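Local structure of mitochondrial enolase superfamily member 1 (4A35) at residues 209-212 against 213-217. The protein catalyses the magnesium-dependent dehydration of L-fuconate to 2-keto-3-deoxy-L-fuconate, a step in the breakdown of L-fucose. Residues are numbered along the deposited sequence; the frame is centred on the assembly and turned at random.
Sequences CAQA and LKDGW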
ATOM      1  N   CYS A 209      -8.053  33.654 -10.989  1.00 26.77           N
ATOM      2  CA  CYS A 209      -7.743  34.387  -9.743  1.00 28.28           C
ATOM      3  C   CYS A 209      -8.757  35.504  -9.500  1.00 30.97           C
ATOM      4  O   CYS A 209      -9.337  35.582  -8.417  1.00 26.32           O
ATOM      5  CB  CYS A 209      -6.326  34.939  -9.784  1.00 29.70           C
ATOM      6  SG  CYS A 209      -5.052  33.675  -9.591  1.00 33.52           S
ATOM      7  N   ALA A 210      -8.968  36.375 -10.520  1.00 30.05           N
ATOM      8  CA  ALA A 210      -9.908  37.483 -10.429  1.00 31.23           C
ATOM      9  C   ALA A 210     -11.306  36.982 -10.094  1.00 32.71           C
ATOM     10  O   ALA A 210     -11.968  37.564  -9.225  1.00 31.58           O
ATOM     11  CB  ALA A 210      -9.919  38.274 -11.742  1.00 32.62           C
ATOM     12  N   GLN A 211     -11.746  35.891 -10.741  1.00 31.08           N
ATOM     13  CA  GLN A 211     -13.089  35.343 -10.484  1.00 32.00           C
ATOM     14  C   GLN A 211     -13.188  34.812  -9.027  1.00 32.21           C
ATOM     15  O   GLN A 211     -14.132  35.156  -8.301  1.00 31.57           O
ATOM     16  CB  GLN A 211     -13.452  34.256 -11.508  1.00 34.13           C
ATOM     17  CG  GLN A 211     -14.869  33.708 -11.355  1.00 36.54           C
ATOM     18  CD  GLN A 211     -15.936  34.743 -11.664  1.00 56.14           C
ATOM     19  OE1 GLN A 211     -15.997  35.306 -12.766  1.00 53.34           O
ATOM     20  NE2 GLN A 211     -16.806  35.015 -10.693  1.00 44.06           N
ATOM     21  N   ALA A 212     -12.178  34.045  -8.574  1.00 28.28           N
ATOM     22  CA  ALA A 212     -12.146  33.530  -7.196  1.00 27.13           C
ATOM     23  C   ALA A 212     -12.170  34.698  -6.189  1.00 28.41           C
ATOM     24  O   ALA A 212     -12.971  34.685  -5.254  1.00 27.26           O
ATOM     25  CB  ALA A 212     -10.895  32.676  -6.991  1.00 26.88           C
ATOM     26  N   LEU A 213     -11.326  35.740  -6.418  1.00 25.41           N
ATOM     27  CA  LEU A 213     -11.299  36.899  -5.502  1.00 26.87           C
ATOM     28  C   LEU A 213     -12.688  37.593  -5.437  1.00 33.69           C
ATOM     29  O   LEU A 213     -13.186  37.906  -4.343  1.00 33.68           O
ATOM     30  CB  LEU A 213     -10.218  37.894  -5.926  1.00 27.14           C
ATOM     31  CG  LEU A 213      -8.773  37.445  -5.684  1.00 29.83           C
ATOM     32  CD1 LEU A 213      -7.805  38.304  -6.480  1.00 30.91           C
ATOM     33  CD2 LEU A 213      -8.425  37.379  -4.161  1.00 27.70           C
ATOM     34  N   LYS A 214     -13.317  37.779  -6.617  1.00 32.56           N
ATOM     35  CA  LYS A 214     -14.659  38.379  -6.756  1.00 34.23           C
ATOM     36  C   LYS A 214     -15.706  37.525  -5.980  1.00 40.49           C
ATOM     37  O   LYS A 214     -16.520  38.095  -5.234  1.00 41.43           O
ATOM     38  CB  LYS A 214     -14.998  38.492  -8.257  1.00 35.25           C
ATOM     39  CG  LYS A 214     -16.368  39.049  -8.598  1.00 48.50           C
ATOM     40  CD  LYS A 214     -16.647  38.867 -10.097  1.00 56.08           C
ATOM     41  CE  LYS A 214     -18.018  39.388 -10.488  1.00 69.21           C
ATOM     42  NZ  LYS A 214     -18.436  38.917 -11.838  1.00 76.05           N
ATOM     43  N   ASP A 215     -15.629  36.171  -6.099  1.00 36.35           N
ATOM     44  CA  ASP A 215     -16.529  35.217  -5.436  1.00 36.27           C
ATOM     45  C   ASP A 215     -16.320  35.108  -3.916  1.00 41.80           C
ATOM     46  O   ASP A 215     -17.073  34.365  -3.268  1.00 43.33           O
ATOM     47  CB  ASP A 215     -16.413  33.809  -6.069  1.00 37.70           C
ATOM     48  CG  ASP A 215     -16.873  33.705  -7.527  1.00 46.90           C
ATOM     49  OD1 ASP A 215     -17.408  34.693  -8.053  1.00 49.36           O
ATOM     50  OD2 ASP A 215     -16.627  32.657  -8.154  1.00 54.79           O
ATOM     51  N   GLY A 216     -15.309  35.804  -3.366  1.00 35.28           N
ATOM     52  CA  GLY A 216     -15.026  35.808  -1.935  1.00 33.45           C
ATOM     53  C   GLY A 216     -13.908  34.901  -1.440  1.00 33.08           C
ATOM     54  O   GLY A 216     -13.704  34.804  -0.227  1.00 32.98           O
ATOM     55  N   TRP A 217     -13.178  34.202  -2.340  1.00 26.74           N
ATOM     56  CA  TRP A 217     -12.072  33.339  -1.865  1.00 24.74           C
ATOM     57  C   TRP A 217     -10.883  34.188  -1.395  1.00 27.14           C
ATOM     58  O   TRP A 217     -10.558  35.179  -2.026  1.00 26.38           O
ATOM     59  CB  TRP A 217     -11.627  32.329  -2.947  1.00 22.90           C
ATOM     60  CG  TRP A 217     -12.713  31.363  -3.285  1.00 24.02           C
ATOM     61  CD1 TRP A 217     -13.648  31.480  -4.281  1.00 28.07           C
ATOM     62  CD2 TRP A 217     -13.094  30.217  -2.504  1.00 22.40           C
ATOM     63  NE1 TRP A 217     -14.537  30.421  -4.216  1.00 27.90           N
ATOM     64  CE2 TRP A 217     -14.207  29.622  -3.146  1.00 27.00           C
ATOM     65  CE3 TRP A 217     -12.553  29.596  -1.366  1.00 21.93           C
ATOM     66  CZ2 TRP A 217     -14.804  28.440  -2.668  1.00 24.28           C
ATOM     67  CZ3 TRP A 217     -13.127  28.417  -0.902  1.00 21.38           C
ATOM     68  CH2 TRP A 217     -14.253  27.867  -1.526  1.00 22.08           C
TER
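Leu-213, Lys-214 and Asp-215 donate their backbone N-H groups to the carbonyls of Cys-209, Ala-210 and Gln-211 in the closing part of helix 202-214. The bond from Leu-213 N to Cys-209 O is 2.8 Å long and nearly straight. A Schellman motif then ends the helix. Gly-216 takes a positive phi, and its N bonds to Leu-213 O. Trp-217 N reaches back to Ala-212 O at 3.0 Å, from above the carbonyl plane.

On the outer face, Gln-211 NE2 donates to Asp-215 OD1 at 2.7 Å. OD1 is met on its syn side, but from out of the carboxylate plane, and the bond is bent (N-H...O 139°). Gln-211 starts with CG anti to the backbone N (chi1 -176°), then bends at chi2 (66°), which turns the amide toward Asp-215. The extended Lys-214 chain brings its CD to 3.9 Å from Gln-211 NE2.

At the helix end, Ala-212 CB lies 4.0 Å from Trp-217 CD1, and Ala-212 O lies at the edge of the indole, near its plane. On the inward face, Ala-212 and Leu-213 pack on Phe-220, and Leu-213 and Cys-209 on helix 228-242. Trp-217 meets the ring of Tyr-388 and leads into strand 219-223, in a helix-to-strand connection of the TIM-barrel-like domain. The cap thus satisfies the carbonyls of Ala-212 and Leu-213, while the amide-carboxylate bond ties together exposed side chains one turn apart.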